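Local coordinates for mucus binding protein (Lactobacillus reuteri, PDB 3I57) that probably binds mucus at the bacterial cell surface, this type 2 repeat also carrying an immunoglobulin-binding activity, at residues 94-99 with 143-148; 136-141 with 167-172; 80-85 with 119-124; 109-114 with 149-154. All blocks are in the same frame, centred on the assembly; numbering follows the deposited sequence.

Contact 1. Residues 94-99 with 143-148; sequences KTLTET and QSYKAL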
loop_
_atom_site.group_PDB
_atom_site.type_symbol
_atom_site.label_atom_id
_atom_site.label_comp_id
_atom_site.label_asym_id
_atom_site.label_seq_id
_atom_site.Cartn_x
_atom_site.Cartn_y
_atom_site.Cartn_z
ATOM N N LYS A 94 -12.832 -0.927 -0.754
ATOM C CA LYS A 94 -13.516 -2.057 -0.132
ATOM C C LYS A 94 -15.012 -1.863 -0.293
ATOM O O LYS A 94 -15.488 -0.733 -0.297
ATOM C CB LYS A 94 -13.070 -2.274 1.327
ATOM C CG LYS A 94 -14.039 -1.867 2.420
ATOM C CD LYS A 94 -13.476 -2.206 3.787
ATOM C CE LYS A 94 -13.554 -0.977 4.678
ATOM N NZ LYS A 94 -13.288 -1.324 6.086
ATOM N N THR A 95 -15.738 -2.965 -0.443
ATOM C CA THR A 95 -17.183 -2.898 -0.618
ATOM C C THR A 95 -17.848 -3.706 0.504
ATOM O O THR A 95 -17.485 -4.865 0.756
ATOM C CB THR A 95 -17.574 -3.402 -2.015
ATOM O OG1 THR A 95 -16.983 -2.548 -3.012
ATOM C CG2 THR A 95 -19.108 -3.429 -2.203
ATOM N N LEU A 96 -18.771 -3.068 1.223
ATOM C CA LEU A 96 -19.508 -3.739 2.284
ATOM C C LEU A 96 -20.962 -3.952 1.854
ATOM O O LEU A 96 -21.499 -3.182 1.057
ATOM C CB LEU A 96 -19.512 -2.911 3.567
ATOM C CG LEU A 96 -18.170 -2.482 4.156
ATOM C CD1 LEU A 96 -18.422 -1.817 5.518
ATOM C CD2 LEU A 96 -17.289 -3.703 4.335
ATOM N N THR A 97 -21.595 -4.976 2.423
ATOM C CA THR A 97 -22.948 -5.333 2.033
ATOM C C THR A 97 -23.891 -5.295 3.232
ATOM O O THR A 97 -23.598 -5.852 4.299
ATOM C CB THR A 97 -22.989 -6.760 1.415
ATOM O OG1 THR A 97 -22.195 -6.787 0.235
ATOM C CG2 THR A 97 -24.421 -7.182 1.058
ATOM N N GLU A 98 -25.024 -4.617 3.059
ATOM C CA GLU A 98 -26.055 -4.620 4.079
ATOM C C GLU A 98 -27.053 -5.721 3.694
ATOM O O GLU A 98 -27.421 -5.824 2.527
ATOM C CB GLU A 98 -26.753 -3.259 4.127
ATOM C CG GLU A 98 -28.135 -3.360 4.780
ATOM C CD GLU A 98 -28.879 -2.033 4.760
ATOM O OE1 GLU A 98 -28.983 -1.459 3.655
ATOM O OE2 GLU A 98 -29.364 -1.610 5.845
ATOM N N THR A 99 -27.470 -6.550 4.660
ATOM C CA THR A 99 -28.432 -7.630 4.394
ATOM C C THR A 99 -29.619 -7.459 5.319
ATOM O O THR A 99 -29.444 -7.359 6.544
ATOM C CB THR A 99 -27.820 -9.017 4.689
ATOM O OG1 THR A 99 -26.679 -9.190 3.860
ATOM C CG2 THR A 99 -28.813 -10.133 4.369
ATOM N N GLN A 143 -20.397 5.578 4.799
ATOM C CA GLN A 143 -21.197 5.587 3.582
ATOM C C GLN A 143 -22.586 5.041 3.879
ATOM O O GLN A 143 -22.733 4.081 4.642
ATOM C CB GLN A 143 -20.548 4.730 2.486
ATOM C CG GLN A 143 -19.220 5.276 1.927
ATOM C CD GLN A 143 -19.451 6.470 0.983
ATOM O OE1 GLN A 143 -19.565 7.625 1.426
ATOM N NE2 GLN A 143 -19.541 6.196 -0.309
ATOM N N SER A 144 -23.602 5.635 3.252
ATOM C CA SER A 144 -24.990 5.187 3.486
ATOM C C SER A 144 -25.469 4.236 2.382
ATOM O O SER A 144 -25.136 4.400 1.198
ATOM C CB SER A 144 -25.924 6.395 3.658
ATOM O OG SER A 144 -25.812 7.229 2.523
ATOM N N TYR A 145 -26.222 3.216 2.789
ATOM C CA TYR A 145 -26.764 2.234 1.866
ATOM C C TYR A 145 -27.980 2.851 1.242
ATOM O O TYR A 145 -28.576 3.734 1.843
ATOM C CB TYR A 145 -27.162 0.947 2.627
ATOM C CG TYR A 145 -25.933 0.236 3.161
ATOM C CD1 TYR A 145 -25.208 -0.619 2.346
ATOM C CD2 TYR A 145 -25.479 0.456 4.460
ATOM C CE1 TYR A 145 -24.072 -1.264 2.808
ATOM C CE2 TYR A 145 -24.330 -0.206 4.945
ATOM C CZ TYR A 145 -23.642 -1.058 4.095
ATOM O OH TYR A 145 -22.503 -1.712 4.539
ATOM N N LYS A 146 -28.309 2.416 0.033
ATOM C CA LYS A 146 -29.581 2.789 -0.597
ATOM C C LYS A 146 -30.709 2.359 0.354
ATOM O O LYS A 146 -30.593 1.329 1.018
ATOM C CB LYS A 146 -29.717 2.041 -1.918
ATOM C CG LYS A 146 -30.870 2.542 -2.780
ATOM C CD LYS A 146 -31.136 1.597 -3.950
ATOM C CE LYS A 146 -32.383 2.052 -4.710
ATOM N NZ LYS A 146 -32.373 3.532 -4.944
ATOM N N ALA A 147 -31.788 3.135 0.420
ATOM C CA ALA A 147 -32.959 2.719 1.203
ATOM C C ALA A 147 -33.587 1.441 0.680
ATOM O O ALA A 147 -33.810 1.277 -0.525
ATOM C CB ALA A 147 -34.012 3.853 1.272
ATOM N N LEU A 148 -33.889 0.527 1.596
ATOM C CA LEU A 148 -34.527 -0.732 1.218
ATOM C C LEU A 148 -35.959 -0.764 1.727
ATOM O O LEU A 148 -36.203 -0.661 2.917
ATOM C CB LEU A 148 -33.746 -1.911 1.793
ATOM C CG LEU A 148 -32.287 -1.972 1.352
ATOM C CD1 LEU A 148 -31.605 -3.232 1.875
ATOM C CD2 LEU A 148 -32.180 -1.895 -0.185
HETATM O O HOH W 1 -30.324 0.886 3.672
#
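Glu-98 and Tyr-145 meet in the interior of the Muc B2-like part of this beta-grasp protein. Strand 93-104 of the mixed sheet here faces the chain as it leaves the short strand 142-144. Glu-98 suits the place because its CB can rest on a ring while the extended chain carries the carboxylate beyond it. Its CB comes down on the face of the phenol ring, 3.5 Å from the centroid of the Tyr-145 ring and only 10° off the ring normal, a near-central CH-pi contact. With CG anti to the backbone N (chi1 159°) and the chain extended beyond it, the side chain passes obliquely across the ring toward the Tyr-145 backbone. CG runs on past the ring as a plain link, and CD arrives 4.0 Å from Tyr-145 CB, with the carboxylate plane turned 37° from the ring. At the tip, Glu-98 OE1 comes within 3.2 Å of Tyr-145 CB, while Leu-148 CD1 packs against the same oxygen at 3.6 Å. The acid is thus bordered by carbon on this side, and water is its polar link across the contact: one molecule sits 2.7 Å from both Glu-98 OE1 and Lys-146 O, although other acceptors may compete for its protons. Tyrosine fits because its rigid ring supplies an apolar face and still delivers a hydroxyl deep in the fold, where Ser-167 OG hydrogen-bonds to it. Leu-96, two residues back, flanks that hydroxyl: Leu-96 CB lies 3.4 Å from Tyr-145 OH, and Leu-96 O sits at the edge of the ring, in its plane.

Contact 2. Residues 136-141 with 167-172; sequences GKWNEA and SNSDAE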
loop_
_atom_site.group_PDB
_atom_site.type_symbol
_atom_site.label_atom_id
_atom_site.label_comp_id
_atom_site.label_asym_id
_atom_site.label_seq_id
_atom_site.Cartn_x
_atom_site.Cartn_y
_atom_site.Cartn_z
ATOM N N GLY A 136 -3.302 4.838 2.755
ATOM C CA GLY A 136 -3.662 5.799 3.781
ATOM C C GLY A 136 -5.040 5.545 4.382
ATOM O O GLY A 136 -5.626 4.456 4.239
ATOM N N LYS A 137 -5.545 6.549 5.090
ATOM C CA LYS A 137 -6.828 6.412 5.767
ATOM C C LYS A 137 -7.936 6.256 4.751
ATOM O O LYS A 137 -7.838 6.779 3.630
ATOM C CB LYS A 137 -7.109 7.680 6.533
ATOM C CG LYS A 137 -6.224 7.892 7.719
ATOM C CD LYS A 137 -6.665 9.171 8.437
ATOM C CE LYS A 137 -5.654 9.608 9.469
ATOM N NZ LYS A 137 -4.485 10.235 8.811
ATOM N N TRP A 138 -9.012 5.575 5.131
ATOM C CA TRP A 138 -10.197 5.574 4.264
ATOM C C TRP A 138 -10.700 6.997 4.061
ATOM O O TRP A 138 -10.802 7.792 5.027
ATOM C CB TRP A 138 -11.297 4.690 4.864
ATOM C CG TRP A 138 -10.926 3.210 4.898
ATOM C CD1 TRP A 138 -10.623 2.455 6.011
ATOM C CD2 TRP A 138 -10.779 2.335 3.770
ATOM N NE1 TRP A 138 -10.331 1.172 5.638
ATOM C CE2 TRP A 138 -10.417 1.068 4.271
ATOM C CE3 TRP A 138 -10.917 2.502 2.382
ATOM C CZ2 TRP A 138 -10.197 -0.035 3.431
ATOM C CZ3 TRP A 138 -10.688 1.410 1.550
ATOM C CH2 TRP A 138 -10.345 0.156 2.083
ATOM N N ASN A 139 -10.969 7.350 2.815
ATOM C CA ASN A 139 -11.324 8.726 2.477
ATOM C C ASN A 139 -12.695 9.127 3.021
ATOM O O ASN A 139 -12.930 10.304 3.324
ATOM C CB ASN A 139 -11.335 8.929 0.968
ATOM C CG ASN A 139 -9.953 8.870 0.352
ATOM O OD1 ASN A 139 -9.750 8.250 -0.710
ATOM N ND2 ASN A 139 -8.993 9.493 1.012
ATOM N N GLU A 140 -13.607 8.163 3.116
ATOM C CA GLU A 140 -14.975 8.470 3.574
ATOM C C GLU A 140 -15.167 7.911 4.987
ATOM O O GLU A 140 -14.907 6.735 5.216
ATOM C CB GLU A 140 -16.003 7.872 2.611
ATOM C CG GLU A 140 -15.751 8.131 1.117
ATOM C CD GLU A 140 -14.739 7.164 0.488
ATOM O OE1 GLU A 140 -14.292 6.197 1.164
ATOM O OE2 GLU A 140 -14.420 7.358 -0.697
ATOM N N ALA A 141 -15.616 8.730 5.944
ATOM C CA ALA A 141 -15.694 8.242 7.328
ATOM C C ALA A 141 -16.872 7.291 7.445
ATOM O O ALA A 141 -16.865 6.358 8.261
ATOM C CB ALA A 141 -15.832 9.397 8.334
ATOM N N SER A 167 -22.613 2.466 7.027
ATOM C CA SER A 167 -21.461 1.802 7.646
ATOM C C SER A 167 -20.310 2.797 7.813
ATOM O O SER A 167 -20.108 3.686 6.979
ATOM C CB SER A 167 -20.956 0.618 6.815
ATOM O OG SER A 167 -21.809 -0.524 6.896
ATOM N N ASN A 168 -19.546 2.622 8.876
ATOM C CA ASN A 168 -18.334 3.400 9.120
ATOM C C ASN A 168 -17.179 2.750 8.375
ATOM O O ASN A 168 -17.231 1.573 8.100
ATOM C CB ASN A 168 -18.047 3.456 10.609
ATOM C CG ASN A 168 -19.108 4.209 11.371
ATOM O OD1 ASN A 168 -19.701 5.145 10.836
ATOM N ND2 ASN A 168 -19.371 3.802 12.626
ATOM N N SER A 169 -16.135 3.519 8.057
ATOM C CA SER A 169 -15.046 2.998 7.219
ATOM C C SER A 169 -14.181 1.949 7.930
ATOM O O SER A 169 -13.458 1.207 7.248
ATOM C CB SER A 169 -14.170 4.145 6.711
ATOM O OG SER A 169 -13.486 4.753 7.809
ATOM N N ASP A 170 -14.292 1.860 9.264
ATOM C CA ASP A 170 -13.596 0.816 10.031
ATOM C C ASP A 170 -14.308 -0.533 10.030
ATOM O O ASP A 170 -13.749 -1.531 10.496
ATOM C CB ASP A 170 -13.244 1.259 11.461
ATOM C CG ASP A 170 -14.469 1.651 12.302
ATOM O OD1 ASP A 170 -15.596 1.744 11.792
ATOM O OD2 ASP A 170 -14.281 1.847 13.500
ATOM N N ALA A 171 -15.523 -0.594 9.488
ATOM C CA ALA A 171 -16.266 -1.851 9.513
ATOM C C ALA A 171 -15.708 -2.847 8.515
ATOM O O ALA A 171 -15.327 -2.465 7.401
ATOM C CB ALA A 171 -17.777 -1.639 9.238
ATOM N N GLU A 172 -15.646 -4.101 8.929
ATOM C CA GLU A 172 -15.177 -5.161 8.039
ATOM C C GLU A 172 -16.362 -5.817 7.321
ATOM O O GLU A 172 -16.188 -6.438 6.280
ATOM C CB GLU A 172 -14.359 -6.186 8.798
ATOM C CG GLU A 172 -13.632 -7.198 7.886
ATOM C CD GLU A 172 -12.589 -6.542 6.966
ATOM O OE1 GLU A 172 -12.231 -5.353 7.182
ATOM O OE2 GLU A 172 -12.110 -7.246 6.038
HETATM O O HOH W 2 -12.192 7.204 7.397
#
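Ser-169 N donates to Ala-141 O at 2.9 Å, a bent backbone bond (146° at the hydrogen) in which the donor stands well above the carbonyl plane. The same oxygen is also approached by Asn-168 CA at 3.4 Å, a CA-H...O contact. The bond ties the loop leading into strand 142-144 to the type I beta turn, Asn-168 to Ala-171, that ends strand 162-168, its antiparallel neighbour. Serine suits this turn because it is small enough to press into the loop: Ser-169 CB lies 3.1 Å from Glu-140 O and 3.5 Å from Trp-138 CB. Its chi1 of 66° places OG between the backbone N and the carbonyl carbon, where a water hydrogen-bonds to Ser-169 OG at 2.8 Å and donates to Trp-138 O. The indole packs beside Ser-169, with Trp-138 CD1 3.3 Å from Ser-169 O, which lies oblique to the ring, and its broad ring reaches on to Phe-120 and Lys-94. Ser-169 O itself accepts a hydrogen bond from Lys-94 NZ. Near the surface, then, main-chain polarity is met by a direct bond, a water and an ammonium group, with tryptophan carbon packed beside them; the positive charge would probably polarise the Ser-169 carbonyl.

Contact 3. Residues 80-85 with 119-124; sequences VDPNHS and TFTRNG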
loop_
_atom_site.group_PDB
_atom_site.type_symbol
_atom_site.label_atom_id
_atom_site.label_comp_id
_atom_site.label_asym_id
_atom_site.label_seq_id
_atom_site.Cartn_x
_atom_site.Cartn_y
_atom_site.Cartn_z
ATOM N N VAL A 80 -0.370 7.453 -5.169
ATOM C CA VAL A 80 -1.250 6.778 -6.122
ATOM C C VAL A 80 -2.732 6.870 -5.735
ATOM O O VAL A 80 -3.081 7.146 -4.582
ATOM C CB VAL A 80 -0.860 5.265 -6.346
ATOM C CG1 VAL A 80 0.553 5.132 -6.897
ATOM C CG2 VAL A 80 -1.000 4.451 -5.032
ATOM N N ASP A 81 -3.589 6.641 -6.726
ATOM C CA ASP A 81 -5.029 6.718 -6.564
ATOM C C ASP A 81 -5.549 5.382 -5.994
ATOM O O ASP A 81 -4.832 4.392 -5.965
ATOM C CB ASP A 81 -5.676 7.053 -7.921
ATOM C CG ASP A 81 -5.250 8.445 -8.463
ATOM O OD1 ASP A 81 -4.815 9.306 -7.662
ATOM O OD2 ASP A 81 -5.347 8.705 -9.689
ATOM N N PRO A 82 -6.807 5.359 -5.532
ATOM C CA PRO A 82 -7.391 4.163 -4.949
ATOM C C PRO A 82 -7.452 2.962 -5.905
ATOM O O PRO A 82 -7.655 1.855 -5.455
ATOM C CB PRO A 82 -8.812 4.619 -4.577
ATOM C CG PRO A 82 -8.630 6.108 -4.245
ATOM C CD PRO A 82 -7.701 6.525 -5.406
ATOM N N ASN A 83 -7.300 3.169 -7.207
ATOM C CA ASN A 83 -7.431 2.053 -8.132
ATOM C C ASN A 83 -6.104 1.380 -8.380
ATOM O O ASN A 83 -6.022 0.439 -9.157
ATOM C CB ASN A 83 -8.020 2.496 -9.472
ATOM C CG ASN A 83 -9.287 3.298 -9.303
ATOM O OD1 ASN A 83 -9.336 4.485 -9.651
ATOM N ND2 ASN A 83 -10.304 2.679 -8.718
ATOM N N HIS A 84 -5.063 1.862 -7.733
ATOM C CA HIS A 84 -3.732 1.349 -8.058
ATOM C C HIS A 84 -3.512 -0.028 -7.437
ATOM O O HIS A 84 -3.992 -0.302 -6.335
ATOM C CB HIS A 84 -2.658 2.339 -7.621
ATOM C CG HIS A 84 -1.320 2.087 -8.252
ATOM N ND1 HIS A 84 -0.773 2.916 -9.209
ATOM C CD2 HIS A 84 -0.426 1.093 -8.059
ATOM C CE1 HIS A 84 0.412 2.447 -9.573
ATOM N NE2 HIS A 84 0.648 1.345 -8.885
ATOM N N SER A 85 -2.808 -0.902 -8.150
ATOM C CA SER A 85 -2.512 -2.226 -7.607
ATOM C C SER A 85 -1.298 -2.141 -6.677
ATOM O O SER A 85 -0.559 -1.151 -6.690
ATOM C CB SER A 85 -2.258 -3.247 -8.719
ATOM O OG SER A 85 -1.140 -2.858 -9.502
ATOM N N THR A 119 -19.178 1.369 -0.956
ATOM C CA THR A 119 -17.764 1.220 -1.290
ATOM C C THR A 119 -16.963 2.350 -0.688
ATOM O O THR A 119 -17.377 3.516 -0.763
ATOM C CB THR A 119 -17.598 1.229 -2.836
ATOM O OG1 THR A 119 -18.227 0.049 -3.360
ATOM C CG2 THR A 119 -16.131 1.251 -3.226
ATOM N N PHE A 120 -15.839 2.020 -0.043
ATOM C CA PHE A 120 -14.929 3.028 0.494
ATOM C C PHE A 120 -13.664 3.054 -0.329
ATOM O O PHE A 120 -13.333 2.056 -0.968
ATOM C CB PHE A 120 -14.507 2.663 1.918
ATOM C CG PHE A 120 -15.643 2.697 2.883
ATOM C CD1 PHE A 120 -15.888 3.838 3.622
ATOM C CD2 PHE A 120 -16.492 1.611 2.999
ATOM C CE1 PHE A 120 -16.965 3.886 4.494
ATOM C CE2 PHE A 120 -17.559 1.622 3.901
ATOM C CZ PHE A 120 -17.804 2.762 4.631
ATOM N N THR A 121 -12.982 4.198 -0.331
ATOM C CA THR A 121 -11.738 4.328 -1.082
ATOM C C THR A 121 -10.654 4.902 -0.189
ATOM O O THR A 121 -10.934 5.555 0.813
ATOM C CB THR A 121 -11.867 5.272 -2.318
ATOM O OG1 THR A 121 -12.075 6.632 -1.883
ATOM C CG2 THR A 121 -13.003 4.852 -3.184
ATOM N N ARG A 122 -9.414 4.642 -0.563
ATOM C CA ARG A 122 -8.273 5.210 0.170
ATOM C C ARG A 122 -7.136 5.414 -0.828
ATOM O O ARG A 122 -6.929 4.574 -1.725
ATOM C CB ARG A 122 -7.870 4.310 1.346
ATOM C CG ARG A 122 -7.405 2.883 0.960
ATOM C CD ARG A 122 -7.198 2.012 2.180
ATOM N NE ARG A 122 -6.872 0.636 1.803
ATOM C CZ ARG A 122 -6.511 -0.303 2.674
ATOM N NH1 ARG A 122 -6.399 -0.008 3.966
ATOM N NH2 ARG A 122 -6.238 -1.532 2.251
ATOM N N ASN A 123 -6.449 6.552 -0.712
ATOM C CA ASN A 123 -5.263 6.790 -1.516
ATOM C C ASN A 123 -4.087 6.155 -0.838
ATOM O O ASN A 123 -4.178 5.758 0.300
ATOM C CB ASN A 123 -5.013 8.284 -1.702
ATOM C CG ASN A 123 -5.954 8.864 -2.717
ATOM O OD1 ASN A 123 -5.550 9.259 -3.819
ATOM N ND2 ASN A 123 -7.219 8.836 -2.396
ATOM N N GLY A 124 -2.984 6.061 -1.548
ATOM C CA GLY A 124 -1.797 5.463 -0.963
ATOM C C GLY A 124 -0.530 6.042 -1.569
ATOM O O GLY A 124 -0.565 6.950 -2.401
#
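Val-80 and Gly-124 form an antiparallel, hydrogen-bonded beta bridge where the end of strand 67-80, which comes from the mucin-binding part of the repeat, pairs with strand 112-127 of the Muc B2-like part. Both bonds are nearly straight: Val-80 N donates to Gly-124 O at 2.8 Å, and Gly-124 N returns a longer one to Val-80 O at 3.2 Å. Glycine keeps its side of the bridge low, and Val-80 CG2 rests 3.8 Å from Gly-124 C, while the branched valine, at home in a strand, also lays CG1 over a face of the His-84 ring. The pairing does not continue at Pro-82, which has no N-H to offer Arg-122 O and takes the second place of a type I turn from Asp-81 to His-84, a position its ring-restricted phi favours. Pro-82 instead packs by carbon: CA lies 3.3 Å from Arg-122 O in a CA-H...O contact, CB is 3.9 Å from Thr-121 CB, and CG meets Asn-123 ND2 at 3.6 Å. Asn-123 lies beside the proline, and its ND2 makes a weak hydrogen bond to Asn-139 OD1. Thr-121 turns its hydroxyl elsewhere, to Glu-140 and Asn-139. A type I turn with proline in second place, directly after an antiparallel bridge, thus marks where strand 67-80 leaves the mixed sheet, at the junction between two parts of the elongated repeat.

Contact 4. Residues 109-114 with 149-154; sequences KAAEDQ and TSPTIA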
loop_
_atom_site.group_PDB
_atom_site.type_symbol
_atom_site.label_atom_id
_atom_site.label_comp_id
_atom_site.label_asym_id
_atom_site.label_seq_id
_atom_site.Cartn_x
_atom_site.Cartn_y
_atom_site.Cartn_z
ATOM N N LYS A 109 -39.617 -17.501 7.525
ATOM C CA LYS A 109 -39.302 -16.542 6.485
ATOM C C LYS A 109 -40.543 -15.911 5.855
ATOM O O LYS A 109 -41.486 -16.608 5.480
ATOM C CB LYS A 109 -38.493 -17.227 5.395
ATOM C CG LYS A 109 -38.011 -16.260 4.338
ATOM C CD LYS A 109 -37.190 -16.990 3.314
ATOM C CE LYS A 109 -35.973 -16.182 2.920
ATOM N NZ LYS A 109 -35.201 -16.992 1.938
ATOM N N ALA A 110 -40.527 -14.591 5.716
ATOM C CA ALA A 110 -41.658 -13.864 5.135
ATOM C C ALA A 110 -41.426 -13.426 3.690
ATOM O O ALA A 110 -42.359 -13.365 2.903
ATOM C CB ALA A 110 -42.002 -12.662 6.012
ATOM N N ALA A 111 -40.183 -13.103 3.347
ATOM C CA ALA A 111 -39.828 -12.633 2.010
ATOM C C ALA A 111 -38.345 -12.860 1.817
ATOM O O ALA A 111 -37.638 -13.134 2.786
ATOM C CB ALA A 111 -40.154 -11.140 1.864
ATOM N N GLU A 112 -37.864 -12.758 0.586
ATOM C CA GLU A 112 -36.430 -12.956 0.339
ATOM C C GLU A 112 -35.647 -11.741 0.806
ATOM O O GLU A 112 -36.142 -10.622 0.748
ATOM C CB GLU A 112 -36.140 -13.223 -1.140
ATOM C CG GLU A 112 -36.886 -14.446 -1.737
ATOM C CD GLU A 112 -36.793 -15.686 -0.855
ATOM O OE1 GLU A 112 -35.667 -16.078 -0.496
ATOM O OE2 GLU A 112 -37.850 -16.263 -0.503
ATOM N N ASP A 113 -34.431 -11.986 1.282
ATOM C CA ASP A 113 -33.506 -10.943 1.699
ATOM C C ASP A 113 -33.381 -9.875 0.616
ATOM O O ASP A 113 -33.459 -10.185 -0.581
ATOM C CB ASP A 113 -32.104 -11.543 1.871
ATOM C CG ASP A 113 -31.957 -12.432 3.093
ATOM O OD1 ASP A 113 -32.913 -12.562 3.896
ATOM O OD2 ASP A 113 -30.825 -12.977 3.250
ATOM N N GLN A 114 -33.160 -8.630 1.032
ATOM C CA GLN A 114 -32.677 -7.589 0.129
ATOM C C GLN A 114 -31.313 -7.161 0.625
ATOM O O GLN A 114 -31.037 -7.227 1.820
ATOM C CB GLN A 114 -33.609 -6.383 0.147
ATOM C CG GLN A 114 -34.867 -6.617 -0.635
ATOM C CD GLN A 114 -35.738 -5.389 -0.685
ATOM O OE1 GLN A 114 -36.857 -5.401 -0.173
ATOM N NE2 GLN A 114 -35.235 -4.317 -1.295
ATOM N N THR A 149 -36.907 -0.870 0.803
ATOM C CA THR A 149 -38.308 -0.846 1.180
ATOM C C THR A 149 -38.749 -2.261 1.473
ATOM O O THR A 149 -38.585 -3.166 0.647
ATOM C CB THR A 149 -39.182 -0.281 0.067
ATOM O OG1 THR A 149 -38.731 1.043 -0.262
ATOM C CG2 THR A 149 -40.655 -0.210 0.525
ATOM N N SER A 150 -39.279 -2.456 2.666
ATOM C CA SER A 150 -39.777 -3.768 3.030
ATOM C C SER A 150 -41.007 -4.078 2.161
ATOM O O SER A 150 -41.838 -3.194 1.901
ATOM C CB SER A 150 -40.127 -3.809 4.523
ATOM O OG SER A 150 -38.975 -3.502 5.319
ATOM N N PRO A 151 -41.107 -5.320 1.691
ATOM C CA PRO A 151 -42.246 -5.682 0.846
ATOM C C PRO A 151 -43.571 -5.610 1.575
ATOM O O PRO A 151 -43.635 -5.776 2.794
ATOM C CB PRO A 151 -41.963 -7.142 0.454
ATOM C CG PRO A 151 -40.868 -7.629 1.393
ATOM C CD PRO A 151 -40.087 -6.384 1.757
ATOM N N THR A 152 -44.629 -5.402 0.807
ATOM C CA THR A 152 -45.985 -5.418 1.350
ATOM C C THR A 152 -46.526 -6.832 1.298
ATOM O O THR A 152 -46.519 -7.469 0.252
ATOM C CB THR A 152 -46.880 -4.487 0.544
ATOM O OG1 THR A 152 -46.392 -3.153 0.704
ATOM C CG2 THR A 152 -48.354 -4.586 1.008
ATOM N N ILE A 153 -46.950 -7.330 2.447
ATOM C CA ILE A 153 -47.495 -8.670 2.551
ATOM C C ILE A 153 -48.915 -8.535 3.109
ATOM O O ILE A 153 -49.108 -8.072 4.233
ATOM C CB ILE A 153 -46.600 -9.553 3.455
ATOM C CG1 ILE A 153 -45.150 -9.498 2.967
ATOM C CG2 ILE A 153 -47.088 -11.016 3.486
ATOM C CD1 ILE A 153 -44.200 -10.427 3.697
ATOM N N ALA A 154 -49.913 -8.909 2.309
ATOM C CA ALA A 154 -51.305 -8.750 2.735
ATOM C C ALA A 154 -51.525 -9.343 4.114
ATOM O O ALA A 154 -51.131 -10.477 4.387
ATOM C CB ALA A 154 -52.269 -9.398 1.714
#
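Gln-114 of strand 112-127 and Pro-151 and Ile-153 of the loop 149-154 have the most surface buried where these two parts of the chain meet. Gln-114 gives up the most. Its CG lies beside the backbone N (chi1 -76°) and the chain runs out extended, so that CD comes 3.8 Å from Thr-149 O, and the side chains of Gln-114 and Pro-151 pass each other in opposite directions. A long, neutral side chain can extend to the neighbouring backbone at this rim without bringing a charge. Pro-151 faces back across the contact with its ring, its CG 3.6 Å from Ala-111 CB. Alanine is apt there because its single methyl lets the proline ring come close. The touching parts run roughly antiparallel, their end-to-end directions 161° apart. Ala-111 marks the corner between the weak strand 109-110 and strand 112-127 of the Muc B2-like part of this beta-grasp protein, and the loop before strand 156-158 lies along that corner. Ile-153 reaches Ala-110, just before the corner, with its longer branch: CG1 is anti to the carbonyl carbon, and CD1 ends 3.9 Å from Ala-110 CB and 3.6 Å from Ala-110 O. Ile-153 also touches Tyr-181 of strand 176-183, whose hydroxyl hydrogen-bonds to Pro-151 O. Within 109-114, across the corner itself, Lys-109 NZ forms a salt bridge with Glu-112 OE1 at 2.6 Å, on the syn side, 32° out of the carboxylate plane.

How the contacts relate
Contact 1 is the buried one, contact 3 is partly buried, and contacts 2 and 4 lie at the surface. Strand 112-127 runs through contacts 3 and 4, whose centres are 36 Å apart, and pairs antiparallel with strand 93-104 of contact 1. Contacts 1 and 2 meet directly, through Lys-94 with Ala-171 and Tyr-145 with Ser-167; Asn-139 and Glu-140 tie contact 2 to Thr-121 of contact 3. Their chemistry follows position: ring-face packing beside a carboxylate in the interior, paired backbone bonds where sheet strands join in contact 3, a single backbone bond plus water in contact 2, and mainly small apolar contacts in contact 4, farthest from the chain's centre.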